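Local coordinates for putative antioxidant defense protein Mlr4105 (Mesorhizobium loti, PDB 3C1L), which probably acts as a peroxiredoxin-type antioxidant enzyme of the AhpD-like, carboxymuconolactone decarboxylase family, at residues 126-129 against 130-134; 118-121 against 122-125; 46-49 against 50-54; 143-147 against 148-152. One frame throughout, in Å; residues are numbered along the deposited sequence.

Contact 1 (126-129 against 130-134)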
loop_
_atom_site.group_PDB
_atom_site.type_symbol
_atom_site.label_atom_id
_atom_site.label_comp_id
_atom_site.label_asym_id
_atom_site.label_seq_id
_atom_site.Cartn_x
_atom_site.Cartn_y
_atom_site.Cartn_z
ATOM N N PHE B 126 -5.852 -17.884 -1.323
ATOM C CA PHE B 126 -7.111 -17.244 -0.916
ATOM C C PHE B 126 -6.957 -16.483 0.447
ATOM O O PHE B 126 -7.343 -15.309 0.593
ATOM C CB PHE B 126 -8.206 -18.255 -0.850
ATOM C CG PHE B 126 -9.545 -17.688 -0.551
ATOM C CD1 PHE B 126 -10.280 -17.051 -1.548
ATOM C CD2 PHE B 126 -10.104 -17.821 0.720
ATOM C CE1 PHE B 126 -11.533 -16.523 -1.296
ATOM C CE2 PHE B 126 -11.372 -17.267 1.010
ATOM C CZ PHE B 126 -12.098 -16.631 -0.016
ATOM N N ALA B 127 -6.385 -17.166 1.428
ATOM C CA ALA B 127 -6.098 -16.569 2.764
ATOM C C ALA B 127 -5.267 -15.274 2.679
ATOM O O ALA B 127 -5.535 -14.321 3.413
ATOM C CB ALA B 127 -5.406 -17.591 3.657
ATOM N N VAL B 128 -4.240 -15.248 1.827
ATOM C CA VAL B 128 -3.442 -14.037 1.565
ATOM C C VAL B 128 -4.295 -12.895 1.046
ATOM O O VAL B 128 -4.265 -11.807 1.600
ATOM C CB VAL B 128 -2.299 -14.258 0.522
ATOM C CG1 VAL B 128 -1.730 -12.930 0.102
ATOM C CG2 VAL B 128 -1.199 -15.140 1.087
ATOM N N LYS B 129 -5.115 -13.168 0.035
ATOM C CA LYS B 129 -6.039 -12.140 -0.512
ATOM C C LYS B 129 -7.092 -11.678 0.502
ATOM O O LYS B 129 -7.347 -10.515 0.652
ATOM C CB LYS B 129 -6.748 -12.619 -1.805
ATOM C CG LYS B 129 -7.438 -11.459 -2.505
ATOM C CD LYS B 129 -7.932 -11.754 -3.845
ATOM C CE LYS B 129 -8.608 -10.526 -4.422
ATOM N NZ LYS B 129 -9.262 -10.878 -5.729
ATOM N N LEU B 130 -7.688 -12.600 1.226
ATOM C CA LEU B 130 -8.625 -12.229 2.304
ATOM C C LEU B 130 -7.915 -11.406 3.425
ATOM O O LEU B 130 -8.553 -10.618 4.093
ATOM C CB LEU B 130 -9.291 -13.470 2.927
ATOM C CG LEU B 130 -10.522 -13.201 3.797
ATOM C CD1 LEU B 130 -11.620 -12.586 2.907
ATOM C CD2 LEU B 130 -10.963 -14.444 4.415
ATOM N N THR B 131 -6.623 -11.616 3.624
ATOM C CA THR B 131 -5.842 -10.882 4.676
ATOM C C THR B 131 -5.438 -9.485 4.215
ATOM O O THR B 131 -5.515 -8.499 4.983
ATOM C CB THR B 131 -4.602 -11.678 5.123
ATOM O OG1 THR B 131 -5.033 -12.921 5.699
ATOM C CG2 THR B 131 -3.758 -10.925 6.161
ATOM N N GLU B 132 -5.016 -9.380 2.966
ATOM C CA GLU B 132 -4.508 -8.105 2.422
ATOM C C GLU B 132 -5.551 -7.191 1.796
ATOM O O GLU B 132 -5.409 -5.970 1.806
ATOM C CB GLU B 132 -3.432 -8.356 1.380
ATOM C CG GLU B 132 -2.200 -9.124 1.886
ATOM C CD GLU B 132 -1.189 -9.441 0.781
ATOM O OE1 GLU B 132 -1.492 -9.353 -0.462
ATOM O OE2 GLU B 132 -0.084 -9.831 1.181
ATOM N N GLU B 133 -6.568 -7.749 1.196
ATOM C CA GLU B 133 -7.509 -6.897 0.452
ATOM C C GLU B 133 -8.872 -7.555 0.449
ATOM O O GLU B 133 -9.342 -8.077 -0.565
ATOM C CB GLU B 133 -6.993 -6.557 -0.960
ATOM C CG GLU B 133 -6.327 -7.700 -1.648
ATOM C CD GLU B 133 -5.585 -7.328 -2.971
ATOM O OE1 GLU B 133 -5.487 -6.124 -3.340
ATOM O OE2 GLU B 133 -5.127 -8.287 -3.662
ATOM N N PRO B 134 -9.479 -7.585 1.622
ATOM C CA PRO B 134 -10.786 -8.189 1.707
ATOM C C PRO B 134 -11.866 -7.471 0.863
ATOM O O PRO B 134 -12.824 -8.111 0.460
ATOM C CB PRO B 134 -11.084 -8.139 3.205
ATOM C CG PRO B 134 -10.240 -6.988 3.736
ATOM C CD PRO B 134 -8.989 -7.108 2.928
#
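The Phe126 ring meets Leu130 one helical turn on, its CE2 lying 4.4 Å from Leu130 CD2 in an oblique approach. Leu145 and Ile158 of the same chain and Ala174 of the second subunit also pack on this ring. The carboxylate of Glu132 lies beside Val128, with Val128 CG1 3.6 Å from Glu132 CD. The two side chains run the same way. Glu132 OE1 is paired with Lys136 of the third subunit.

Thr131 carries the main polar contact. Its OG1 lies beside the backbone N, chi1 -62°, which turns the hydroxyl back over the preceding turn, with CG2 anti to that N. Thr131 OG1 donates to Ala127 O at 2.7 Å. Thr131 N reaches Ala127 O too, at 2.9 Å, from the other face of the carbonyl. The hydroxyl also bonds Asn166. Replacing Thr131 by valine would probably leave Asn166 without this partner and Ala127 O with one donor fewer.

Lys129 CG comes 4.0 Å from Glu133 CG where the two chains cross. The ammonium goes instead to Asp141 and to the carbonyl of Lys136, both of the same chain. Glu133 N still bonds Lys129 O at 2.9 Å, although Glu133 has left helical angles. This is the C-terminal end of helix 118-132, with a threonine hydroxyl bonded to the carbonyl four residues back, in an all-helical oligomer of the AhpD-like type.

Contact 2 (118-121 against 122-125)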
loop_
_atom_site.group_PDB
_atom_site.type_symbol
_atom_site.label_atom_id
_atom_site.label_comp_id
_atom_site.label_asym_id
_atom_site.label_seq_id
_atom_site.Cartn_x
_atom_site.Cartn_y
_atom_site.Cartn_z
ATOM N N PRO B 118 -1.159 -28.205 -5.169
ATOM C CA PRO B 118 -2.070 -27.206 -5.752
ATOM C C PRO B 118 -3.204 -26.847 -4.801
ATOM O O PRO B 118 -3.499 -25.693 -4.625
ATOM C CB PRO B 118 -2.599 -27.923 -7.019
ATOM C CG PRO B 118 -1.480 -28.710 -7.459
ATOM C CD PRO B 118 -0.832 -29.246 -6.165
ATOM N N ARG B 119 -3.770 -27.849 -4.125
ATOM C CA ARG B 119 -4.803 -27.646 -3.111
ATOM C C ARG B 119 -4.334 -26.690 -1.995
ATOM O O ARG B 119 -5.042 -25.708 -1.645
ATOM C CB ARG B 119 -5.164 -28.990 -2.509
ATOM C CG ARG B 119 -6.214 -28.984 -1.431
ATOM C CD ARG B 119 -6.228 -30.316 -0.725
ATOM N NE ARG B 119 -6.677 -30.224 0.648
ATOM C CZ ARG B 119 -7.946 -30.341 1.040
ATOM N NH1 ARG B 119 -8.929 -30.540 0.173
ATOM N NH2 ARG B 119 -8.234 -30.240 2.324
ATOM N N GLN B 120 -3.159 -26.964 -1.436
ATOM C CA GLN B 120 -2.609 -26.131 -0.347
ATOM C C GLN B 120 -2.252 -24.720 -0.801
ATOM O O GLN B 120 -2.494 -23.749 -0.086
ATOM C CB GLN B 120 -1.381 -26.781 0.268
ATOM C CG GLN B 120 -1.676 -28.065 1.049
ATOM C CD GLN B 120 -0.402 -28.882 1.315
ATOM O OE1 GLN B 120 0.500 -28.954 0.489
ATOM N NE2 GLN B 120 -0.350 -29.521 2.466
ATOM N N THR B 121 -1.665 -24.620 -1.992
ATOM C CA THR B 121 -1.427 -23.350 -2.641
ATOM C C THR B 121 -2.736 -22.542 -2.834
ATOM O O THR B 121 -2.763 -21.366 -2.539
ATOM C CB THR B 121 -0.672 -23.538 -3.969
ATOM O OG1 THR B 121 0.561 -24.215 -3.702
ATOM C CG2 THR B 121 -0.380 -22.214 -4.687
ATOM N N ALA B 122 -3.789 -23.145 -3.357
ATOM C CA ALA B 122 -5.014 -22.419 -3.607
ATOM C C ALA B 122 -5.624 -21.851 -2.320
ATOM O O ALA B 122 -6.127 -20.734 -2.300
ATOM C CB ALA B 122 -6.021 -23.287 -4.362
HETATM N N MSE B 123 -5.548 -22.654 -1.260
HETATM C CA MSE B 123 -6.043 -22.339 0.054
HETATM C C MSE B 123 -5.357 -21.120 0.679
HETATM O O MSE B 123 -6.014 -20.191 1.178
HETATM C CB MSE B 123 -5.812 -23.590 0.924
HETATM C CG MSE B 123 -6.148 -23.436 2.372
HETATM SE SE MSE B 123 -5.953 -25.165 3.231
HETATM C CE MSE B 123 -3.938 -25.167 3.307
ATOM N N LEU B 124 -4.034 -21.130 0.576
ATOM C CA LEU B 124 -3.170 -20.162 1.170
ATOM C C LEU B 124 -3.220 -18.901 0.337
ATOM O O LEU B 124 -3.218 -17.818 0.882
ATOM C CB LEU B 124 -1.728 -20.722 1.284
ATOM C CG LEU B 124 -1.440 -21.801 2.365
ATOM C CD1 LEU B 124 0.071 -22.077 2.544
ATOM C CD2 LEU B 124 -2.046 -21.461 3.702
ATOM N N GLU B 125 -3.294 -19.027 -0.980
ATOM C CA GLU B 125 -3.432 -17.823 -1.798
ATOM C C GLU B 125 -4.773 -17.119 -1.526
ATOM O O GLU B 125 -4.818 -15.879 -1.471
ATOM C CB GLU B 125 -3.250 -18.125 -3.291
ATOM C CG GLU B 125 -1.807 -18.565 -3.687
ATOM C CD GLU B 125 -0.766 -17.439 -3.687
ATOM O OE1 GLU B 125 -1.090 -16.295 -3.259
ATOM O OE2 GLU B 125 0.397 -17.705 -4.122
#
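Thr121 and Glu125 stand side by side on one flank of the helix and point the same way. Thr121 CG2 is 4.0 Å from Glu125 CG. In Thr121 the methyl is anti to the backbone N and lies beside the carbonyl carbon. That turns it forward to Glu125, while OG1 turns back to the carbonyl of Ser117. Glu125 CG sits anti to its own carbonyl carbon and lies 3.2 Å from Thr121 O. A bend at chi2, -73°, then takes the carboxylate off the line of an extended chain.

Met123 is a selenomethionine. Its chain runs straight from CA to SE and bends at chi3, 76°. The bend brings CE back over the previous turn, 4.3 Å from Gln120 CB. Gln120 itself turns its amide to the start of the helix, where OE1 accepts from Ser117 N. Leu124 CG lies close over a backbone oxygen, 3.3 Å from Gln120 O.

Four regular backbone bonds join the turns. Ala122 N bonds Pro118 O at 2.9 Å, and Glu125 N bonds Thr121 O at the same length. The Met123 and Leu124 amides bond Arg119 O and Gln120 O in the same way.

These residues form the first two turns of helix 118-132. Gln120, Met123 and Leu124 pack on helix 67-80, through Met72, Asp69 and Ile73. Ala122 meets Ala148 in the loop after helix 139-147, and Arg119 meets Phe150 in that same loop.

Contact 3 (46-49 against 50-54)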
loop_
_atom_site.group_PDB
_atom_site.type_symbol
_atom_site.label_atom_id
_atom_site.label_comp_id
_atom_site.label_asym_id
_atom_site.label_seq_id
_atom_site.Cartn_x
_atom_site.Cartn_y
_atom_site.Cartn_z
ATOM N N LYS B 46 -16.490 -15.936 31.368
ATOM C CA LYS B 46 -17.482 -15.774 30.308
ATOM C C LYS B 46 -16.787 -15.653 28.982
ATOM O O LYS B 46 -17.133 -16.328 28.020
ATOM C CB LYS B 46 -18.308 -14.498 30.581
ATOM C CG LYS B 46 -19.701 -14.449 29.985
ATOM C CD LYS B 46 -20.698 -13.787 30.961
ATOM C CE LYS B 46 -22.170 -14.038 30.539
ATOM N NZ LYS B 46 -23.216 -13.545 31.535
ATOM N N LYS B 47 -15.791 -14.777 28.958
ATOM C CA LYS B 47 -14.974 -14.557 27.803
ATOM C C LYS B 47 -14.096 -15.795 27.483
ATOM O O LYS B 47 -14.024 -16.232 26.346
ATOM C CB LYS B 47 -14.089 -13.325 28.035
ATOM C CG LYS B 47 -14.845 -12.036 28.314
ATOM C CD LYS B 47 -13.979 -10.804 28.012
ATOM C CE LYS B 47 -14.644 -9.464 28.341
ATOM N NZ LYS B 47 -16.119 -9.463 28.293
ATOM N N LEU B 48 -13.427 -16.337 28.492
ATOM C CA LEU B 48 -12.568 -17.512 28.339
ATOM C C LEU B 48 -13.350 -18.642 27.682
ATOM O O LEU B 48 -12.907 -19.206 26.695
ATOM C CB LEU B 48 -12.022 -17.940 29.717
ATOM C CG LEU B 48 -11.048 -19.108 29.857
ATOM C CD1 LEU B 48 -9.781 -18.859 29.041
ATOM C CD2 LEU B 48 -10.697 -19.346 31.349
ATOM N N ARG B 49 -14.520 -18.960 28.212
ATOM C CA ARG B 49 -15.367 -19.961 27.594
ATOM C C ARG B 49 -15.728 -19.622 26.149
ATOM O O ARG B 49 -15.807 -20.511 25.342
ATOM C CB ARG B 49 -16.661 -20.185 28.373
ATOM C CG ARG B 49 -16.588 -21.310 29.400
ATOM C CD ARG B 49 -16.281 -22.681 28.769
ATOM N NE ARG B 49 -17.225 -23.043 27.706
ATOM C CZ ARG B 49 -18.363 -23.715 27.894
ATOM N NH1 ARG B 49 -18.734 -24.107 29.120
ATOM N NH2 ARG B 49 -19.150 -23.990 26.851
ATOM N N ALA B 50 -16.012 -18.353 25.854
ATOM C CA ALA B 50 -16.330 -17.939 24.498
ATOM C C ALA B 50 -15.118 -18.229 23.624
ATOM O O ALA B 50 -15.232 -18.843 22.544
ATOM C CB ALA B 50 -16.671 -16.436 24.439
ATOM N N PHE B 51 -13.947 -17.791 24.102
ATOM C CA PHE B 51 -12.723 -17.981 23.343
ATOM C C PHE B 51 -12.509 -19.459 23.059
ATOM O O PHE B 51 -12.319 -19.810 21.926
ATOM C CB PHE B 51 -11.499 -17.413 24.038
ATOM C CG PHE B 51 -10.220 -17.750 23.336
ATOM C CD1 PHE B 51 -9.832 -17.049 22.204
ATOM C CD2 PHE B 51 -9.433 -18.798 23.763
ATOM C CE1 PHE B 51 -8.672 -17.377 21.518
ATOM C CE2 PHE B 51 -8.267 -19.145 23.055
ATOM C CZ PHE B 51 -7.892 -18.407 21.942
ATOM N N THR B 52 -12.531 -20.313 24.077
ATOM C CA THR B 52 -12.123 -21.709 23.888
ATOM C C THR B 52 -13.123 -22.470 22.982
ATOM O O THR B 52 -12.694 -23.281 22.177
ATOM C CB THR B 52 -11.876 -22.501 25.233
ATOM O OG1 THR B 52 -13.115 -22.793 25.861
ATOM C CG2 THR B 52 -10.985 -21.733 26.227
ATOM N N ASP B 53 -14.426 -22.172 23.106
ATOM C CA ASP B 53 -15.478 -22.681 22.229
ATOM C C ASP B 53 -15.198 -22.409 20.760
ATOM O O ASP B 53 -15.228 -23.350 19.973
ATOM C CB ASP B 53 -16.856 -22.040 22.543
ATOM C CG ASP B 53 -17.510 -22.581 23.794
ATOM O OD1 ASP B 53 -17.164 -23.690 24.286
ATOM O OD2 ASP B 53 -18.419 -21.884 24.281
ATOM N N ILE B 54 -14.962 -21.128 20.397
ATOM C CA ILE B 54 -14.677 -20.738 19.013
ATOM C C ILE B 54 -13.364 -21.338 18.570
ATOM O O ILE B 54 -13.259 -21.762 17.444
ATOM C CB ILE B 54 -14.515 -19.205 18.761
ATOM C CG1 ILE B 54 -15.769 -18.454 19.101
ATOM C CG2 ILE B 54 -14.333 -18.910 17.271
ATOM C CD1 ILE B 54 -16.777 -18.438 17.941
#
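Arg49 and Asp53 form a salt bridge one turn apart on the outer side of helix 45-60. The arginine starts at CB, which lies 3.2 Å from Ala50 N. CG leaves CB at an unusual chi1 of -93°. Arg49 CD comes 4.3 Å from Thr52 OG1, and bends at chi2 and chi3 fold the chain towards Asp53. NE makes a weak bond to Asp53 OD1. CZ lies behind the nitrogens and makes no bond itself. At the tip, Arg49 NH2 meets the syn lone pair of Asp53 OD1 at 3.3 Å, and makes a weak bond to OD2 as well. The carboxylate stands at the guanidinium edge with its plane almost square to it, 81° apart. The bonds are long, and the pair is therefore a loose clasp.

Asp53 OD2 comes 3.1 Å from Arg49 O, two acceptors that do not bond each other. Arg49 O instead accepts from Asp53 N at 3.1 Å. An asparagine in place of Asp53 would probably leave the Arg49 guanidinium without its negative mate and freer to swing.

On another flank the Leu48 and Thr52 side chains cross at an angle, Leu48 CD1 4.2 Å from Thr52 CG2. The threonine methyl, CG2, is placed beside the backbone N and lies 3.2 Å from Leu48 O. Phe51 packs on Tyr41 with nearly parallel rings. Lys47 pairs with Asp57 of the second subunit, and Ala50 packs on its Ile54. The arrangement is an i to i+4 arginine-aspartate pair on a helix within the carboxymuconolactone decarboxylase family region, whose other flanks face the chain's own helices and a neighbouring subunit.

Contact 4 (143-147 against 148-152)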
loop_
_atom_site.group_PDB
_atom_site.type_symbol
_atom_site.label_atom_id
_atom_site.label_comp_id
_atom_site.label_asym_id
_atom_site.label_seq_id
_atom_site.Cartn_x
_atom_site.Cartn_y
_atom_site.Cartn_z
ATOM N N ALA B 143 -14.479 -19.489 -7.101
ATOM C CA ALA B 143 -14.387 -20.357 -8.250
ATOM C C ALA B 143 -13.026 -21.055 -8.273
ATOM O O ALA B 143 -12.958 -22.256 -8.495
ATOM C CB ALA B 143 -14.624 -19.564 -9.535
ATOM N N ALA B 144 -11.953 -20.318 -8.008
ATOM C CA ALA B 144 -10.601 -20.904 -8.004
ATOM C C ALA B 144 -10.431 -21.944 -6.870
ATOM O O ALA B 144 -9.817 -22.975 -7.094
ATOM C CB ALA B 144 -9.544 -19.813 -7.939
ATOM N N LEU B 145 -11.013 -21.724 -5.687
ATOM C CA LEU B 145 -10.998 -22.745 -4.637
ATOM C C LEU B 145 -11.759 -23.989 -5.095
ATOM O O LEU B 145 -11.320 -25.141 -4.844
ATOM C CB LEU B 145 -11.598 -22.246 -3.307
ATOM C CG LEU B 145 -10.746 -21.246 -2.503
ATOM C CD1 LEU B 145 -11.493 -20.628 -1.263
ATOM C CD2 LEU B 145 -9.451 -21.851 -2.101
ATOM N N ARG B 146 -12.912 -23.793 -5.730
ATOM C CA ARG B 146 -13.646 -24.929 -6.288
ATOM C C ARG B 146 -12.864 -25.724 -7.317
ATOM O O ARG B 146 -12.897 -26.942 -7.286
ATOM C CB ARG B 146 -14.960 -24.518 -6.882
ATOM C CG ARG B 146 -15.962 -24.023 -5.884
ATOM C CD ARG B 146 -17.314 -24.007 -6.530
ATOM N NE ARG B 146 -18.256 -23.336 -5.668
ATOM C CZ ARG B 146 -18.534 -22.041 -5.702
ATOM N NH1 ARG B 146 -18.020 -21.232 -6.632
ATOM N NH2 ARG B 146 -19.383 -21.562 -4.825
ATOM N N LYS B 147 -12.142 -25.051 -8.204
ATOM C CA LYS B 147 -11.214 -25.739 -9.133
ATOM C C LYS B 147 -10.132 -26.559 -8.398
ATOM O O LYS B 147 -9.633 -27.537 -8.941
ATOM C CB LYS B 147 -10.502 -24.733 -10.063
ATOM C CG LYS B 147 -11.421 -24.022 -10.951
ATOM C CD LYS B 147 -10.706 -23.176 -12.009
ATOM C CE LYS B 147 -11.753 -22.288 -12.706
ATOM N NZ LYS B 147 -11.252 -21.521 -13.894
ATOM N N ALA B 148 -9.756 -26.154 -7.183
ATOM C CA ALA B 148 -8.751 -26.889 -6.396
ATOM C C ALA B 148 -9.375 -28.073 -5.612
ATOM O O ALA B 148 -8.658 -28.832 -4.938
ATOM C CB ALA B 148 -8.033 -25.930 -5.475
ATOM N N GLY B 149 -10.701 -28.239 -5.719
ATOM C CA GLY B 149 -11.420 -29.380 -5.148
ATOM C C GLY B 149 -12.247 -29.084 -3.879
ATOM O O GLY B 149 -12.870 -29.984 -3.324
ATOM N N PHE B 150 -12.292 -27.830 -3.443
ATOM C CA PHE B 150 -12.915 -27.488 -2.146
ATOM C C PHE B 150 -14.422 -27.396 -2.299
ATOM O O PHE B 150 -14.910 -26.906 -3.323
ATOM C CB PHE B 150 -12.369 -26.190 -1.591
ATOM C CG PHE B 150 -10.949 -26.293 -1.093
ATOM C CD1 PHE B 150 -10.648 -27.067 0.025
ATOM C CD2 PHE B 150 -9.916 -25.601 -1.738
ATOM C CE1 PHE B 150 -9.330 -27.153 0.487
ATOM C CE2 PHE B 150 -8.626 -25.680 -1.302
ATOM C CZ PHE B 150 -8.323 -26.464 -0.177
ATOM N N SER B 151 -15.156 -27.904 -1.303
ATOM C CA SER B 151 -16.625 -27.774 -1.259
ATOM C C SER B 151 -16.973 -26.399 -0.739
ATOM O O SER B 151 -16.128 -25.701 -0.201
ATOM C CB SER B 151 -17.229 -28.793 -0.310
ATOM O OG SER B 151 -16.813 -28.481 1.010
ATOM N N ASP B 152 -18.231 -26.004 -0.854
ATOM C CA ASP B 152 -18.639 -24.736 -0.231
ATOM C C ASP B 152 -18.452 -24.736 1.299
ATOM O O ASP B 152 -18.111 -23.697 1.899
ATOM C CB ASP B 152 -20.062 -24.375 -0.666
ATOM C CG ASP B 152 -20.089 -23.823 -2.101
ATOM O OD1 ASP B 152 -19.051 -23.968 -2.814
ATOM O OD2 ASP B 152 -21.119 -23.250 -2.521
#
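Leu145 and Phe150 meet across a Schellman motif that ends helix 139-147. Gly149 has positive phi, 106°, where a side chain would jam against the preceding carbonyl. Phe150 N closes the motif on Leu145 O at 3.2 Å. Gly149 N bonds Arg146 O at 3.0 Å, coming from above the carbonyl plane. The Ala148 amide makes weak bonds to Ala144 O and Leu145 O.

Leu145 O also lies at the edge of the Phe150 ring. Beside it the apolar contact runs from Leu145 CD2 to Phe150 CD2, 3.8 Å.

Ser151 is the N-cap of the next helix, and its OG caps a backbone amide there. Asp152 OD2 accepts from the Asp10 amide of the second subunit. Arg146 NH1 is taken by Glu139, so the guanidinium serves two carboxylates.

An extended chain from CG to NE carries the guanidinium of Arg146 across to Asp152. It approaches side-on, its plane 50° from that of the carboxylate. NH2 makes a weak bond to Asp152 OD2. NE and NH2 both hold the other oxygen: Arg146 NE lies 3.0 Å and Arg146 NH2 3.2 Å from Asp152 OD1.

In the fold
All four contacts are local, so none encloses a long loop and none nests in or crosses another. From the N terminus, contact 3 comes first, on helix 45-60. Its centre lies about 26 to 31 Å from the centres of the others. Contacts 2 and 1 then follow end to end along helix 118-132, centres about 13 Å apart. Contact 4 turns the chain from helix 139-147 into helix 152-175. It packs back on contacts 1 and 2: Leu145 CD1 is 3.6 Å from Phe126 CG, and Ala148 CB is 3.5 Å from Ala122 CB. Contacts 1, 3 and 4 also touch the second subunit.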